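Local atomic coordinates of hypothetical methylmalonyl-CoA decarboxylase alpha subunit (Sulfolobus tokodaii, PDB entry 1X0U), a protein that belongs to the carboxyl transferase family, with two domains of the ClpP/crotonase fold in each chain, and assembles as a hexamer. Residues Y289-R292 / E293-Y296; A350-I353 / R354-A358; R407-G411 / G412-A416. One frame throughout, in Å; residues are numbered along the deposited sequence.

Contact 1 of 3, residues Y289-R292 / E293-Y296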
ATOM      1  N   TYR A 289     -48.760  14.442   5.901  1.00 15.13           N
ATOM      2  CA  TYR A 289     -49.225  13.456   4.933  1.00 15.07           C
ATOM      3  C   TYR A 289     -48.421  12.209   5.215  1.00 14.87           C
ATOM      4  O   TYR A 289     -47.618  12.199   6.139  1.00 16.18           O
ATOM      5  CB  TYR A 289     -48.976  13.918   3.491  1.00 13.96           C
ATOM      6  CG  TYR A 289     -47.537  14.273   3.224  1.00 12.90           C
ATOM      7  CD1 TYR A 289     -47.061  15.559   3.476  1.00 13.02           C
ATOM      8  CD2 TYR A 289     -46.634  13.312   2.759  1.00 11.91           C
ATOM      9  CE1 TYR A 289     -45.724  15.887   3.273  1.00 14.04           C
ATOM     10  CE2 TYR A 289     -45.291  13.628   2.555  1.00 10.93           C
ATOM     11  CZ  TYR A 289     -44.842  14.916   2.816  1.00 11.97           C
ATOM     12  OH  TYR A 289     -43.505  15.231   2.645  1.00 13.28           O
ATOM     13  N   ASN A 290     -48.611  11.170   4.410  1.00 14.37           N
ATOM     14  CA  ASN A 290     -47.903   9.918   4.622  1.00 14.93           C
ATOM     15  C   ASN A 290     -46.635   9.775   3.780  1.00 16.26           C
ATOM     16  O   ASN A 290     -46.706   9.389   2.610  1.00 16.99           O
ATOM     17  CB  ASN A 290     -48.845   8.743   4.337  1.00 14.53           C
ATOM     18  CG  ASN A 290     -48.265   7.421   4.767  1.00 13.24           C
ATOM     19  OD1 ASN A 290     -47.262   7.374   5.481  1.00 15.46           O
ATOM     20  ND2 ASN A 290     -48.897   6.335   4.351  1.00 13.80           N
ATOM     21  N   MET A 291     -45.482  10.077   4.377  1.00 15.52           N
ATOM     22  CA  MET A 291     -44.198   9.974   3.675  1.00 14.62           C
ATOM     23  C   MET A 291     -43.911   8.530   3.265  1.00 14.44           C
ATOM     24  O   MET A 291     -43.257   8.274   2.244  1.00 14.13           O
ATOM     25  CB  MET A 291     -43.058  10.504   4.560  1.00 16.54           C
ATOM     26  CG  MET A 291     -41.641  10.354   3.968  1.00 15.85           C
ATOM     27  SD  MET A 291     -41.325  11.282   2.427  1.00 15.01           S
ATOM     28  CE  MET A 291     -41.066   9.959   1.289  1.00 19.28           C
ATOM     29  N   ARG A 292     -44.412   7.584   4.051  1.00 14.36           N
ATOM     30  CA  ARG A 292     -44.194   6.176   3.747  1.00 15.53           C
ATOM     31  C   ARG A 292     -44.869   5.805   2.437  1.00 16.24           C
ATOM     32  O   ARG A 292     -44.452   4.874   1.757  1.00 17.24           O
ATOM     33  CB  ARG A 292     -44.750   5.278   4.856  1.00 14.95           C
ATOM     34  CG  ARG A 292     -44.046   5.401   6.187  1.00 17.48           C
ATOM     35  CD  ARG A 292     -44.403   4.223   7.101  1.00 18.27           C
ATOM     36  NE  ARG A 292     -43.639   4.268   8.342  1.00 16.37           N
ATOM     37  CZ  ARG A 292     -43.865   5.136   9.319  1.00 17.75           C
ATOM     38  NH1 ARG A 292     -44.845   6.023   9.201  1.00 15.21           N
ATOM     39  NH2 ARG A 292     -43.098   5.134  10.402  1.00 17.65           N
ATOM     40  N   GLU A 293     -45.924   6.530   2.084  1.00 17.27           N
ATOM     41  CA  GLU A 293     -46.638   6.230   0.857  1.00 18.51           C
ATOM     42  C   GLU A 293     -45.782   6.600  -0.330  1.00 16.76           C
ATOM     43  O   GLU A 293     -45.839   5.958  -1.376  1.00 18.79           O
ATOM     44  CB  GLU A 293     -47.979   6.972   0.806  1.00 20.73           C
ATOM     45  CG  GLU A 293     -48.783   6.644  -0.433  1.00 26.41           C
ATOM     46  CD  GLU A 293     -49.007   5.154  -0.592  1.00 30.31           C
ATOM     47  OE1 GLU A 293     -49.025   4.679  -1.747  1.00 33.28           O
ATOM     48  OE2 GLU A 293     -49.175   4.455   0.435  1.00 31.65           O
ATOM     49  N   ILE A 294     -44.971   7.635  -0.164  1.00 16.51           N
ATOM     50  CA  ILE A 294     -44.084   8.056  -1.229  1.00 14.20           C
ATOM     51  C   ILE A 294     -42.986   7.011  -1.411  1.00 14.94           C
ATOM     52  O   ILE A 294     -42.624   6.680  -2.544  1.00 13.30           O
ATOM     53  CB  ILE A 294     -43.459   9.433  -0.928  1.00 13.87           C
ATOM     54  CG1 ILE A 294     -44.565  10.491  -0.836  1.00 13.38           C
ATOM     55  CG2 ILE A 294     -42.463   9.793  -2.013  1.00 10.95           C
ATOM     56  CD1 ILE A 294     -44.062  11.906  -0.563  1.00 14.21           C
ATOM     57  N   ILE A 295     -42.461   6.471  -0.308  1.00 15.36           N
ATOM     58  CA  ILE A 295     -41.420   5.461  -0.452  1.00 16.44           C
ATOM     59  C   ILE A 295     -41.983   4.214  -1.143  1.00 16.12           C
ATOM     60  O   ILE A 295     -41.379   3.723  -2.093  1.00 13.74           O
ATOM     61  CB  ILE A 295     -40.752   5.040   0.915  1.00 18.77           C
ATOM     62  CG1 ILE A 295     -41.747   4.290   1.788  1.00 24.88           C
ATOM     63  CG2 ILE A 295     -40.243   6.263   1.679  1.00 16.96           C
ATOM     64  CD1 ILE A 295     -41.197   3.933   3.170  1.00 29.07           C
ATOM     65  N   TYR A 296     -43.141   3.711  -0.697  1.00 15.75           N
ATOM     66  CA  TYR A 296     -43.705   2.508  -1.322  1.00 18.11           C
ATOM     67  C   TYR A 296     -43.876   2.718  -2.821  1.00 18.30           C
ATOM     68  O   TYR A 296     -43.666   1.799  -3.614  1.00 17.05           O
ATOM     69  CB  TYR A 296     -45.074   2.121  -0.727  1.00 19.40           C
ATOM     70  CG  TYR A 296     -45.117   1.990   0.781  1.00 22.88           C
ATOM     71  CD1 TYR A 296     -44.029   1.477   1.490  1.00 24.34           C
ATOM     72  CD2 TYR A 296     -46.246   2.380   1.501  1.00 23.52           C
ATOM     73  CE1 TYR A 296     -44.063   1.360   2.880  1.00 25.07           C
ATOM     74  CE2 TYR A 296     -46.292   2.266   2.892  1.00 23.98           C
ATOM     75  CZ  TYR A 296     -45.196   1.757   3.572  1.00 24.78           C
ATOM     76  OH  TYR A 296     -45.224   1.648   4.944  1.00 28.18           O
TER
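Asn290 and Glu293 meet at the start of helix 291-298, where Asn290 is the N-cap. Its side-chain OD1 receives the backbone N of Arg292 in a weak capping bond of 3.2 Å. With CG trans to the backbone N (chi1 -170°), the amide swings forward over the first turn, and ND2 lies 3.7 Å from Glu293 CB. The backbone O of Asn290 takes the N-H of Glu293, and Met291 O accepts from Ile295 N.

Apolar side chains close the inner side of this turn. The Met291 chain leaves CA extended, then bends at chi2 (63°) and again at chi3, which brings CE against Ile294; the resulting 3.3 Å between Met291 CE and Ile294 CB is tight for two carbons. CE also reaches CG2 of Ile295, 3.8 Å away. CD1 of Ile294 touches both neighbours: it stays 4.0 Å from Met291 CE and comes within 3.8 Å of Tyr289 CE2, approaching that ring obliquely.

On the outer side Arg292 and Tyr296 run alongside each other in the same direction. Arg292 CD is 3.5 Å from Tyr296 OH, and the guanidinium and ring planes are 38° apart. Beyond the phenol, Arg292 NE forms a salt bridge with Glu306.

Tyr289 OH is hydrogen-bonded to Asp368. Met291 and Ile295 rest on Leu366 of strand 363-369, while Tyr289 and Ile294 cover Val406 of strand 401-406 and touch Ile280 of helix 277-280, so the short helix lies against the sheet.

Contact 2 of 3, residues A350-I353 / R354-A358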
ATOM      1  N   ALA A 350     -28.247   8.989  11.907  1.00 11.80           N
ATOM      2  CA  ALA A 350     -26.790   8.966  11.848  1.00 11.80           C
ATOM      3  C   ALA A 350     -26.195   7.558  11.878  1.00 13.09           C
ATOM      4  O   ALA A 350     -25.350   7.224  11.049  1.00 12.36           O
ATOM      5  CB  ALA A 350     -26.214   9.809  12.967  1.00 11.36           C
ATOM      6  N   ARG A 351     -26.648   6.732  12.816  1.00 14.87           N
ATOM      7  CA  ARG A 351     -26.144   5.362  12.946  1.00 15.31           C
ATOM      8  C   ARG A 351     -26.508   4.562  11.701  1.00 14.26           C
ATOM      9  O   ARG A 351     -25.728   3.740  11.222  1.00 13.38           O
ATOM     10  CB  ARG A 351     -26.745   4.702  14.193  1.00 16.63           C
ATOM     11  CG  ARG A 351     -25.763   3.885  15.046  1.00 19.39           C
ATOM     12  CD  ARG A 351     -25.412   2.583  14.397  1.00 20.79           C
ATOM     13  NE  ARG A 351     -24.507   1.738  15.190  1.00 24.90           N
ATOM     14  CZ  ARG A 351     -24.882   0.867  16.132  1.00 24.23           C
ATOM     15  NH1 ARG A 351     -26.164   0.704  16.456  1.00 21.00           N
ATOM     16  NH2 ARG A 351     -23.967   0.094  16.703  1.00 23.51           N
ATOM     17  N   PHE A 352     -27.711   4.796  11.191  1.00 14.52           N
ATOM     18  CA  PHE A 352     -28.170   4.109   9.987  1.00 13.83           C
ATOM     19  C   PHE A 352     -27.304   4.429   8.765  1.00 12.56           C
ATOM     20  O   PHE A 352     -26.877   3.523   8.052  1.00 11.95           O
ATOM     21  CB  PHE A 352     -29.622   4.482   9.660  1.00 12.75           C
ATOM     22  CG  PHE A 352     -30.147   3.831   8.399  1.00 11.02           C
ATOM     23  CD1 PHE A 352     -30.466   2.479   8.378  1.00 10.86           C
ATOM     24  CD2 PHE A 352     -30.342   4.577   7.238  1.00 13.34           C
ATOM     25  CE1 PHE A 352     -30.981   1.873   7.226  1.00  9.01           C
ATOM     26  CE2 PHE A 352     -30.860   3.979   6.074  1.00 12.01           C
ATOM     27  CZ  PHE A 352     -31.179   2.626   6.071  1.00 10.43           C
ATOM     28  N   ILE A 353     -27.038   5.701   8.495  1.00 13.48           N
ATOM     29  CA  ILE A 353     -26.239   5.965   7.306  1.00 16.78           C
ATOM     30  C   ILE A 353     -24.807   5.411   7.386  1.00 14.38           C
ATOM     31  O   ILE A 353     -24.280   4.898   6.392  1.00 13.82           O
ATOM     32  CB  ILE A 353     -26.211   7.476   6.922  1.00 20.31           C
ATOM     33  CG1 ILE A 353     -25.399   8.273   7.918  1.00 24.86           C
ATOM     34  CG2 ILE A 353     -27.658   8.040   6.878  1.00 19.40           C
ATOM     35  CD1 ILE A 353     -26.289   9.055   8.872  1.00 29.64           C
ATOM     36  N   ARG A 354     -24.190   5.488   8.565  1.00 11.63           N
ATOM     37  CA  ARG A 354     -22.836   4.968   8.728  1.00 10.70           C
ATOM     38  C   ARG A 354     -22.812   3.479   8.408  1.00 10.04           C
ATOM     39  O   ARG A 354     -21.905   3.004   7.709  1.00  9.62           O
ATOM     40  CB  ARG A 354     -22.329   5.210  10.146  1.00 11.77           C
ATOM     41  CG  ARG A 354     -22.274   6.695  10.545  1.00 12.02           C
ATOM     42  CD  ARG A 354     -21.408   6.886  11.778  1.00 12.83           C
ATOM     43  NE  ARG A 354     -19.985   6.862  11.457  1.00 12.66           N
ATOM     44  CZ  ARG A 354     -19.066   6.229  12.176  1.00 14.83           C
ATOM     45  NH1 ARG A 354     -19.425   5.549  13.254  1.00 16.10           N
ATOM     46  NH2 ARG A 354     -17.787   6.313  11.845  1.00 12.59           N
ATOM     47  N   PHE A 355     -23.814   2.743   8.901  1.00  9.15           N
ATOM     48  CA  PHE A 355     -23.884   1.310   8.626  1.00  9.07           C
ATOM     49  C   PHE A 355     -23.982   1.061   7.125  1.00  9.77           C
ATOM     50  O   PHE A 355     -23.246   0.234   6.580  1.00  9.90           O
ATOM     51  CB  PHE A 355     -25.089   0.649   9.312  1.00  6.98           C
ATOM     52  CG  PHE A 355     -25.269  -0.798   8.935  1.00  8.39           C
ATOM     53  CD1 PHE A 355     -24.613  -1.802   9.637  1.00  8.00           C
ATOM     54  CD2 PHE A 355     -26.004  -1.147   7.801  1.00  7.22           C
ATOM     55  CE1 PHE A 355     -24.677  -3.123   9.208  1.00  6.97           C
ATOM     56  CE2 PHE A 355     -26.068  -2.456   7.369  1.00  7.58           C
ATOM     57  CZ  PHE A 355     -25.398  -3.452   8.078  1.00  9.03           C
ATOM     58  N   CYS A 356     -24.906   1.757   6.460  1.00  9.61           N
ATOM     59  CA  CYS A 356     -25.072   1.595   5.019  1.00  9.90           C
ATOM     60  C   CYS A 356     -23.754   1.909   4.330  1.00  9.94           C
ATOM     61  O   CYS A 356     -23.320   1.180   3.427  1.00  8.79           O
ATOM     62  CB  CYS A 356     -26.169   2.524   4.487  1.00 10.05           C
ATOM     63  SG  CYS A 356     -27.854   2.050   4.988  1.00 13.69           S
ATOM     64  N   ASP A 357     -23.105   2.986   4.764  1.00  9.16           N
ATOM     65  CA  ASP A 357     -21.830   3.357   4.159  1.00  8.99           C
ATOM     66  C   ASP A 357     -20.792   2.262   4.331  1.00 10.07           C
ATOM     67  O   ASP A 357     -20.132   1.865   3.369  1.00 10.57           O
ATOM     68  CB  ASP A 357     -21.279   4.648   4.757  1.00  8.08           C
ATOM     69  CG  ASP A 357     -19.993   5.092   4.071  1.00  9.88           C
ATOM     70  OD1 ASP A 357     -20.021   5.271   2.834  1.00 11.40           O
ATOM     71  OD2 ASP A 357     -18.957   5.253   4.755  1.00 10.48           O
ATOM     72  N   ALA A 358     -20.646   1.773   5.560  1.00  9.83           N
ATOM     73  CA  ALA A 358     -19.663   0.732   5.839  1.00 11.54           C
ATOM     74  C   ALA A 358     -19.892  -0.486   4.959  1.00 10.98           C
ATOM     75  O   ALA A 358     -18.948  -1.138   4.518  1.00 10.67           O
ATOM     76  CB  ALA A 358     -19.728   0.328   7.314  1.00 11.17           C
TER
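Phe352 and Cys356, one turn apart, meet on helix 343-358, the crossover helix of a right-handed beta-alpha-beta unit between the parallel strands 325-332 and 363-369 in a domain of the ClpP/crotonase fold.

Regular i to i+4 backbone bonds hold the turn. Arg354 N, Phe355 N and Cys356 N donate to the carbonyls of Ala350, Arg351 and Phe352, and the shortest bond across the two segments joins Asp357 N to Ile353 O at 2.8 Å.

The apolar side of the helix faces the sheet. Phe352 and Cys356 both pack on Phe319 and Leu363, while Ile353 packs on Leu363 and on Ala393 and Phe394 of helix 383-396.

Charged side chains leave the helix for partners beyond it. The Arg354 chain passes the carbonyl of the preceding turn, with CG 3.2 Å from Ala350 O, before bending at chi3 (79°) and forming a salt bridge through NE with Glu396. Asp357 OD1 forms a salt bridge with Lys516 and OD2 a hydrogen bond with His517, both of the second subunit, and Arg351 NH2 bonds to Asn519 O of that subunit, so the helix also forms part of a subunit interface; the donors round Asp357 would probably stabilise its carboxylate as an anion.

The side-chain contact within the turn is sulfur-aromatic. Phe352 holds CG trans to its backbone N (chi1 178°), and Cys356 has SG opposite its own carbonyl carbon (chi1 -71°); together these torsions set the sulfur 3.5 Å above the plane of the Phe352 ring. Cys356 SG thus lies over one face, displaced towards the rim, 3.8 Å from the centroid and 3.5 Å from Phe352 CZ.

Contact 3 of 3, residues R407-G411 / G412-A416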
ATOM      1  N   ARG A 407     -40.651  18.397  -0.094  1.00 11.33           N
ATOM      2  CA  ARG A 407     -41.286  19.647   0.288  1.00 12.39           C
ATOM      3  C   ARG A 407     -40.325  20.560   1.041  1.00 13.34           C
ATOM      4  O   ARG A 407     -39.334  21.019   0.479  1.00 14.31           O
ATOM      5  CB  ARG A 407     -42.539  19.378   1.133  1.00 12.66           C
ATOM      6  CG  ARG A 407     -43.482  20.586   1.247  1.00 15.18           C
ATOM      7  CD  ARG A 407     -44.823  20.209   1.891  1.00 17.79           C
ATOM      8  NE  ARG A 407     -44.675  19.697   3.250  1.00 16.26           N
ATOM      9  CZ  ARG A 407     -45.693  19.469   4.073  1.00 17.62           C
ATOM     10  NH1 ARG A 407     -45.477  19.002   5.297  1.00 18.96           N
ATOM     11  NH2 ARG A 407     -46.932  19.707   3.668  1.00 15.43           N
ATOM     12  N   LYS A 408     -40.605  20.814   2.313  1.00 13.50           N
ATOM     13  CA  LYS A 408     -39.756  21.696   3.099  1.00 13.97           C
ATOM     14  C   LYS A 408     -38.341  21.172   3.287  1.00 15.43           C
ATOM     15  O   LYS A 408     -38.109  19.967   3.323  1.00 16.25           O
ATOM     16  CB  LYS A 408     -40.385  21.942   4.469  1.00 14.11           C
ATOM     17  CG  LYS A 408     -41.747  22.640   4.414  1.00 12.23           C
ATOM     18  CD  LYS A 408     -42.174  23.125   5.787  1.00 12.01           C
ATOM     19  CE  LYS A 408     -42.204  21.991   6.811  1.00 11.40           C
ATOM     20  NZ  LYS A 408     -43.012  20.853   6.292  1.00 13.71           N
ATOM     21  N   SER A 409     -37.399  22.101   3.402  1.00 16.07           N
ATOM     22  CA  SER A 409     -35.995  21.783   3.625  1.00 14.46           C
ATOM     23  C   SER A 409     -35.409  23.080   4.163  1.00 13.44           C
ATOM     24  O   SER A 409     -34.885  23.899   3.405  1.00 14.15           O
ATOM     25  CB  SER A 409     -35.325  21.388   2.314  1.00 14.58           C
ATOM     26  OG  SER A 409     -34.140  20.660   2.566  1.00 13.17           O
ATOM     27  N   TYR A 410     -35.510  23.255   5.478  1.00 13.05           N
ATOM     28  CA  TYR A 410     -35.063  24.476   6.137  1.00 14.61           C
ATOM     29  C   TYR A 410     -33.828  24.357   7.026  1.00 15.12           C
ATOM     30  O   TYR A 410     -33.571  23.314   7.623  1.00 15.02           O
ATOM     31  CB  TYR A 410     -36.187  25.053   7.026  1.00 13.21           C
ATOM     32  CG  TYR A 410     -37.552  25.300   6.394  1.00 16.41           C
ATOM     33  CD1 TYR A 410     -37.721  25.397   5.004  1.00 16.27           C
ATOM     34  CD2 TYR A 410     -38.668  25.514   7.204  1.00 14.19           C
ATOM     35  CE1 TYR A 410     -38.977  25.706   4.449  1.00 14.18           C
ATOM     36  CE2 TYR A 410     -39.911  25.822   6.656  1.00 16.64           C
ATOM     37  CZ  TYR A 410     -40.058  25.917   5.282  1.00 14.59           C
ATOM     38  OH  TYR A 410     -41.298  26.217   4.767  1.00 17.56           O
ATOM     39  N   GLY A 411     -33.108  25.476   7.124  1.00 15.33           N
ATOM     40  CA  GLY A 411     -31.928  25.604   7.960  1.00 13.95           C
ATOM     41  C   GLY A 411     -30.944  24.464   8.067  1.00 12.59           C
ATOM     42  O   GLY A 411     -30.575  23.863   7.071  1.00 13.26           O
ATOM     43  N   GLY A 412     -30.507  24.190   9.290  1.00 13.65           N
ATOM     44  CA  GLY A 412     -29.554  23.121   9.525  1.00 13.21           C
ATOM     45  C   GLY A 412     -30.080  21.771   9.101  1.00 13.02           C
ATOM     46  O   GLY A 412     -29.328  20.943   8.587  1.00 14.80           O
ATOM     47  N   ALA A 413     -31.374  21.544   9.307  1.00 12.43           N
ATOM     48  CA  ALA A 413     -31.990  20.274   8.954  1.00 10.87           C
ATOM     49  C   ALA A 413     -31.900  20.055   7.447  1.00 11.59           C
ATOM     50  O   ALA A 413     -31.876  18.920   6.970  1.00 10.30           O
ATOM     51  CB  ALA A 413     -33.438  20.241   9.430  1.00  8.78           C
ATOM     52  N   HIS A 414     -31.838  21.148   6.698  1.00 11.29           N
ATOM     53  CA  HIS A 414     -31.713  21.068   5.245  1.00 10.71           C
ATOM     54  C   HIS A 414     -30.348  20.463   4.950  1.00 11.00           C
ATOM     55  O   HIS A 414     -30.205  19.535   4.148  1.00 11.75           O
ATOM     56  CB  HIS A 414     -31.795  22.474   4.628  1.00 11.09           C
ATOM     57  CG  HIS A 414     -31.358  22.538   3.195  1.00 14.28           C
ATOM     58  ND1 HIS A 414     -30.245  23.245   2.787  1.00 14.09           N
ATOM     59  CD2 HIS A 414     -31.897  22.007   2.071  1.00 12.85           C
ATOM     60  CE1 HIS A 414     -30.120  23.150   1.475  1.00 11.88           C
ATOM     61  NE2 HIS A 414     -31.109  22.404   1.016  1.00 14.55           N
ATOM     62  N   ILE A 415     -29.345  21.013   5.623  1.00 10.09           N
ATOM     63  CA  ILE A 415     -27.965  20.575   5.480  1.00  9.88           C
ATOM     64  C   ILE A 415     -27.809  19.148   5.971  1.00 10.16           C
ATOM     65  O   ILE A 415     -27.129  18.340   5.347  1.00  7.38           O
ATOM     66  CB  ILE A 415     -27.017  21.491   6.304  1.00  9.59           C
ATOM     67  CG1 ILE A 415     -27.253  22.946   5.910  1.00  5.95           C
ATOM     68  CG2 ILE A 415     -25.548  21.101   6.063  1.00  7.94           C
ATOM     69  CD1 ILE A 415     -26.578  23.937   6.817  1.00  7.33           C
ATOM     70  N   ALA A 416     -28.463  18.839   7.088  1.00 11.30           N
ATOM     71  CA  ALA A 416     -28.370  17.509   7.684  1.00 11.91           C
ATOM     72  C   ALA A 416     -29.020  16.401   6.866  1.00 11.35           C
ATOM     73  O   ALA A 416     -28.834  15.220   7.162  1.00 11.45           O
ATOM     74  CB  ALA A 416     -28.960  17.529   9.103  1.00 12.32           C
TER
HETATM   75  O   HOH W   1     -31.749  18.853   1.955  1.00 13.02           O
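A strand-to-helix junction in the carboxyl transferase domain brings the end of strand 408-410 against the first turn of helix 411-416. The short segment axes come within 5.9 Å and make an angle of 107°, so the chain turns sharply through Gly411 and Gly412. Gly411 has a positive phi of 39°, a backbone shape readily accommodated by glycine.

Two carbonyls close the turn on His414 N: it donates to Tyr410 O at 2.9 Å and, weakly, to Gly411 O at 3.0 Å. Gly411 O also receives a weak bond from Ile415 N, and Ala416 N donates to Gly412 O at 2.7 Å.

Ser409 and His414 face each other across the corner, with 4.6 Å between Ser409 CA and His414 CA. A water spans the same gap: it lies 3.1 Å from Ser409 OG and donates to His414 O at 2.8 Å.

Tyr410 turns from the helix, and its OH is hydrogen-bonded to Glu434. His414 and Ile415 pack on Leu147 and Tyr150 of the second subunit. A Gly-Gly turn at the N-terminal end of a helix, beside a subunit interface, is consistent with the turns whose peptide N-H groups form oxyanion holes in the crotonase fold.

All three contacts belong to one domain, built round the sheet that includes strands 363-369 and 401-406. Contacts 1 and 3 have centres about 19 Å apart but touch directly, with Tyr289 CE1 3.7 Å from Arg407 CZ. Asp368 ties them further: it bonds to Tyr289 OH in contact 1 and forms salt bridges with Arg407 and Lys408 in contact 3. Contact 2 stands apart, its centre about 22 Å from contact 1 and 20 Å from contact 3, with nearest atoms about 11 and 7 Å away. Strand 363-369 nevertheless packs against all three. Contacts 2 and 3 also meet the second subunit, whereas contact 1 touches no other chain.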